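Side-chain contacts in packaging protein UL32 (Human herpesvirus 8 type M, PDB 6XF9), which probably helps bring newly made capsids to nuclear replication compartments, serving cleavage and packaging of viral DNA, and assembles as a zinc-bearing pentameric ring: residues E362-H366 / L367-P371; P459-T462 / S463-A467. All coordinates share one frame; numbering follows the deposited sequence.

Interaction 1: residues E362-H366 / L367-P371; sequences EIHKH and LFCDP. With ZN (zinc ion), chain P.
Cys-369 and His-364, five residues apart late in helix 360-369, meet in a sulfur-aromatic contact. The thiol SG lies over one face of the imidazole, 3.6 Å from the ring centroid and displaced toward the NE2-CE1 side. A chi1 of -180° puts CG of His-364 opposite the backbone N and beside the carbonyl carbon, and the imidazole stands out from the helix where SG of Cys-369 can cover that face. CD2 of Phe-368 meets the same imidazole at its edge, in plane, and the two side chains cross at about a right angle. The polar end of His-364 is engaged elsewhere: ND1 is hydrogen-bonded to Tyr-466 OH.

The backbone bonding changes over these residues. Leu-367 N to Ile-363 O (2.9 Å) and Phe-368 N to His-364 O (3.0 Å) are ordinary helical bonds, but Lys-365 O accepts two. The nearly straight bond from Asp-370 N (2.7 Å, 175°) lies in the carbonyl plane, whereas Cys-369 N, at 3.2 Å, sits well above that plane. The Asp-370 bond spans five residues, as in the wider pi-type turn found here.

Metal binding involves this same turn. His-366 binds zinc through ND1 at 2.2 Å, and Cys-296, Cys-299 and Cys-373 complete the site, which joins a CxxC pair to this helix and the next. Asp-370, the N-cap of helix 371-379, hydrogen-bonds through OD1 to the backbone N of the zinc ligand Cys-373.

Apolar and charged side chains line the flanks. Ile-363 and Leu-367 run side by side, CG2 touching CD1 at 3.8 Å. The extended Lys-365 chain lies alongside Asp-370, with Lys-365 CG 3.7 Å from Asp-370 CB. Their charged ends take different salt-bridge partners, NZ the C-terminal carboxylate of Ala-467 and OD2 Lys-426.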
loop_
_atom_site.group_PDB
_atom_site.type_symbol
_atom_site.label_atom_id
_atom_site.label_comp_id
_atom_site.label_asym_id
_atom_site.label_seq_id
_atom_site.Cartn_x
_atom_site.Cartn_y
_atom_site.Cartn_z
ATOM N N GLU D 362 36.266 -16.271 3.919
ATOM C CA GLU D 362 36.905 -15.102 3.307
ATOM C C GLU D 362 37.042 -15.293 1.816
ATOM O O GLU D 362 36.818 -14.357 1.044
ATOM C CB GLU D 362 38.280 -14.813 3.905
ATOM C CG GLU D 362 38.289 -14.521 5.403
ATOM C CD GLU D 362 39.614 -13.955 5.873
ATOM O OE1 GLU D 362 40.378 -14.731 6.505
ATOM O OE2 GLU D 362 39.907 -12.764 5.570
ATOM N N ILE D 363 37.431 -16.497 1.393
ATOM C CA ILE D 363 37.582 -16.772 -0.030
ATOM C C ILE D 363 36.214 -16.880 -0.686
ATOM O O ILE D 363 36.003 -16.373 -1.795
ATOM C CB ILE D 363 38.430 -18.043 -0.224
ATOM C CG1 ILE D 363 39.859 -17.771 0.227
ATOM C CG2 ILE D 363 38.437 -18.498 -1.670
ATOM C CD1 ILE D 363 40.622 -19.005 0.544
ATOM N N HIS D 364 35.253 -17.521 -0.010
ATOM C CA HIS D 364 33.880 -17.543 -0.515
ATOM C C HIS D 364 33.354 -16.131 -0.699
ATOM O O HIS D 364 32.803 -15.790 -1.752
ATOM C CB HIS D 364 32.968 -18.304 0.447
ATOM C CG HIS D 364 31.539 -18.375 -0.002
ATOM N ND1 HIS D 364 30.476 -18.344 0.878
ATOM C CD2 HIS D 364 30.997 -18.495 -1.239
ATOM C CE1 HIS D 364 29.343 -18.425 0.201
ATOM N NE2 HIS D 364 29.631 -18.518 -1.084
ATOM N N LYS D 365 33.492 -15.301 0.338
ATOM C CA LYS D 365 33.023 -13.922 0.278
ATOM C C LYS D 365 33.675 -13.174 -0.860
ATOM O O LYS D 365 33.009 -12.424 -1.580
ATOM C CB LYS D 365 33.314 -13.222 1.591
ATOM C CG LYS D 365 33.191 -11.748 1.523
ATOM C CD LYS D 365 33.684 -11.133 2.811
ATOM C CE LYS D 365 33.923 -9.676 2.606
ATOM N NZ LYS D 365 34.175 -9.039 3.901
ATOM N N HIS D 366 34.975 -13.358 -1.041
ATOM C CA HIS D 366 35.688 -12.525 -2.003
ATOM C C HIS D 366 35.418 -12.939 -3.433
ATOM O O HIS D 366 35.205 -12.083 -4.290
ATOM C CB HIS D 366 37.203 -12.573 -1.728
ATOM C CG HIS D 366 38.027 -11.898 -2.781
ATOM N ND1 HIS D 366 38.235 -10.532 -2.805
ATOM C CD2 HIS D 366 38.666 -12.399 -3.862
ATOM C CE1 HIS D 366 38.976 -10.229 -3.856
ATOM N NE2 HIS D 366 39.240 -11.341 -4.520
ATOM N N LEU D 367 35.392 -14.236 -3.724
ATOM C CA LEU D 367 35.253 -14.654 -5.117
ATOM C C LEU D 367 33.806 -14.745 -5.579
ATOM O O LEU D 367 33.550 -14.636 -6.784
ATOM C CB LEU D 367 35.917 -16.015 -5.352
ATOM C CG LEU D 367 37.442 -16.109 -5.284
ATOM C CD1 LEU D 367 37.850 -17.571 -5.288
ATOM C CD2 LEU D 367 38.080 -15.377 -6.432
ATOM N N PHE D 368 32.843 -14.976 -4.673
ATOM C CA PHE D 368 31.488 -15.297 -5.106
ATOM C C PHE D 368 30.393 -14.435 -4.495
ATOM O O PHE D 368 29.286 -14.449 -5.031
ATOM C CB PHE D 368 31.158 -16.773 -4.809
ATOM C CG PHE D 368 32.148 -17.779 -5.394
ATOM C CD1 PHE D 368 32.064 -18.174 -6.723
ATOM C CD2 PHE D 368 33.153 -18.336 -4.601
ATOM C CE1 PHE D 368 32.967 -19.098 -7.262
ATOM C CE2 PHE D 368 34.065 -19.272 -5.140
ATOM C CZ PHE D 368 33.965 -19.644 -6.467
ATOM N N CYS D 369 30.652 -13.682 -3.417
ATOM C CA CYS D 369 29.599 -12.976 -2.683
ATOM C C CYS D 369 29.763 -11.462 -2.623
ATOM O O CYS D 369 28.868 -10.746 -3.084
ATOM C CB CYS D 369 29.472 -13.502 -1.249
ATOM S SG CYS D 369 29.036 -15.212 -1.227
ATOM N N ASP D 370 30.828 -10.931 -2.034
ATOM C CA ASP D 370 30.794 -9.506 -1.715
ATOM C C ASP D 370 30.832 -8.683 -2.998
ATOM O O ASP D 370 31.633 -8.973 -3.886
ATOM C CB ASP D 370 31.936 -9.117 -0.800
ATOM C CG ASP D 370 31.782 -7.701 -0.270
ATOM O OD1 ASP D 370 32.104 -6.765 -1.021
ATOM O OD2 ASP D 370 31.296 -7.509 0.873
ATOM N N PRO D 371 29.953 -7.687 -3.155
ATOM C CA PRO D 371 29.963 -6.899 -4.400
ATOM C C PRO D 371 31.123 -5.912 -4.486
ATOM O O PRO D 371 31.443 -5.476 -5.590
ATOM C CB PRO D 371 28.602 -6.187 -4.369
ATOM C CG PRO D 371 28.307 -6.018 -2.930
ATOM C CD PRO D 371 28.941 -7.185 -2.203
HETATM ZN ZN ZN P . 37.778 -8.998 -1.301
#

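Interaction 2: residues P459-T462 / S463-A467; sequences PSQT and SHLYA
Leu-465 crosses Gln-461 at a slant, one helical turn further along the C-terminal helix 459-465. Its CD1 rests 3.9 Å from CG of the extended glutamine chain, and its CG packs against the Gln-461 carbonyl oxygen at 3.3 Å. Both side chains also pack on Phe-153 of a neighbouring subunit, so this flank of the helix belongs to the interface of the pentameric ring.

His-464 turns its ring back over the preceding turn. CG stands anti to the carbonyl carbon (chi1 -79°), which brings CD2 to 3.1 Å from Ser-460 O, the oxygen that also accepts the backbone bond of His-464 N. Ser-463 makes a similar approach through CB, 3.4 Å from Pro-459 O.

At the end of the helix, Tyr-466 leaves helical geometry while its N still bonds to Thr-462 O (3.0 Å, 163°). That oxygen receives a second, weak bond from Leu-465 N. The tyrosine ring lies with one face over Leu-465 CB.

Across this turn the polar contacts run through the backbone and the side chains contribute chiefly carbon. The main-chain oxygens of residues 459-462 all accept bonds inside the helix, which leaves the packing along this turn mainly to the carbon atoms of the side chains.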
loop_
_atom_site.group_PDB
_atom_site.type_symbol
_atom_site.label_atom_id
_atom_site.label_comp_id
_atom_site.label_asym_id
_atom_site.label_seq_id
_atom_site.Cartn_x
_atom_site.Cartn_y
_atom_site.Cartn_z
ATOM N N PRO D 459 22.519 -10.640 -2.817
ATOM C CA PRO D 459 23.008 -9.752 -1.749
ATOM C C PRO D 459 22.341 -9.956 -0.407
ATOM O O PRO D 459 23.008 -9.776 0.617
ATOM C CB PRO D 459 22.719 -8.355 -2.301
ATOM C CG PRO D 459 22.817 -8.530 -3.761
ATOM C CD PRO D 459 22.300 -9.909 -4.076
ATOM N N SER D 460 21.073 -10.375 -0.360
ATOM C CA SER D 460 20.455 -10.628 0.942
ATOM C C SER D 460 21.135 -11.790 1.634
ATOM O O SER D 460 21.378 -11.742 2.844
ATOM C CB SER D 460 18.961 -10.913 0.788
ATOM O OG SER D 460 18.733 -12.024 -0.069
ATOM N N GLN D 461 21.451 -12.843 0.880
ATOM C CA GLN D 461 22.253 -13.925 1.432
ATOM C C GLN D 461 23.596 -13.395 1.914
ATOM O O GLN D 461 24.015 -13.682 3.040
ATOM C CB GLN D 461 22.423 -15.036 0.386
ATOM C CG GLN D 461 23.566 -15.988 0.724
ATOM C CD GLN D 461 23.826 -17.074 -0.336
ATOM O OE1 GLN D 461 23.201 -17.089 -1.404
ATOM N NE2 GLN D 461 24.788 -17.966 -0.050
ATOM N N THR D 462 24.262 -12.567 1.096
ATOM C CA THR D 462 25.563 -12.029 1.489
ATOM C C THR D 462 25.458 -11.177 2.731
ATOM O O THR D 462 26.288 -11.288 3.637
ATOM C CB THR D 462 26.181 -11.205 0.364
ATOM O OG1 THR D 462 26.313 -12.023 -0.794
ATOM C CG2 THR D 462 27.549 -10.668 0.781
ATOM N N SER D 463 24.457 -10.307 2.795
ATOM C CA SER D 463 24.326 -9.461 3.973
ATOM C C SER D 463 24.043 -10.274 5.223
ATOM O O SER D 463 24.507 -9.916 6.316
ATOM C CB SER D 463 23.211 -8.449 3.784
ATOM O OG SER D 463 23.068 -7.739 4.998
ATOM N N HIS D 464 23.284 -11.366 5.095
ATOM C CA HIS D 464 23.072 -12.214 6.261
ATOM C C HIS D 464 24.389 -12.856 6.687
ATOM O O HIS D 464 24.722 -12.866 7.876
ATOM C CB HIS D 464 21.995 -13.279 5.989
ATOM C CG HIS D 464 20.583 -12.764 6.093
ATOM N ND1 HIS D 464 20.042 -12.275 7.266
ATOM C CD2 HIS D 464 19.567 -12.763 5.186
ATOM C CE1 HIS D 464 18.779 -11.926 7.057
ATOM N NE2 HIS D 464 18.461 -12.224 5.806
ATOM N N LEU D 465 25.188 -13.328 5.723
ATOM C CA LEU D 465 26.322 -14.198 6.036
ATOM C C LEU D 465 27.551 -13.443 6.571
ATOM O O LEU D 465 28.090 -13.810 7.625
ATOM C CB LEU D 465 26.715 -15.003 4.792
ATOM C CG LEU D 465 25.822 -16.164 4.307
ATOM C CD1 LEU D 465 26.473 -16.933 3.129
ATOM C CD2 LEU D 465 25.401 -17.101 5.446
ATOM N N TYR D 466 27.990 -12.367 5.901
ATOM C CA TYR D 466 29.370 -11.891 6.039
ATOM C C TYR D 466 29.455 -10.406 6.406
ATOM O O TYR D 466 28.480 -9.647 6.336
ATOM C CB TYR D 466 30.167 -12.133 4.743
ATOM C CG TYR D 466 30.281 -13.595 4.373
ATOM C CD1 TYR D 466 30.610 -14.537 5.323
ATOM C CD2 TYR D 466 30.031 -14.029 3.089
ATOM C CE1 TYR D 466 30.714 -15.878 5.015
ATOM C CE2 TYR D 466 30.123 -15.373 2.760
ATOM C CZ TYR D 466 30.459 -16.292 3.735
ATOM O OH TYR D 466 30.535 -17.636 3.441
ATOM N N ALA D 467 30.666 -10.017 6.823
ATOM C CA ALA D 467 31.027 -8.634 7.158
ATOM C C ALA D 467 31.522 -7.880 5.938
ATOM O O ALA D 467 31.505 -6.637 5.931
ATOM C CB ALA D 467 32.095 -8.602 8.248
ATOM O OXT ALA D 467 31.948 -8.505 4.950
#

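Along the chain, interaction 1 comes first, at the end of helix 360-369, and interaction 2 follows about ninety residues later in the last helix, 459-465. Each is local and closes just a helical turn; they stand in series, neither nesting nor crossing. Between them the chain runs through helices 371-379 to 435-451 before returning, so that the two centres lie 10 Å apart. They meet directly: besides the polar links from residues 362-366 to the C-terminal end, Cys-369 CB packs on Thr-462 OG1 at 3.5 Å. Together they join the zinc-bearing helix end to the C terminus, whose final helix borders a neighbouring subunit.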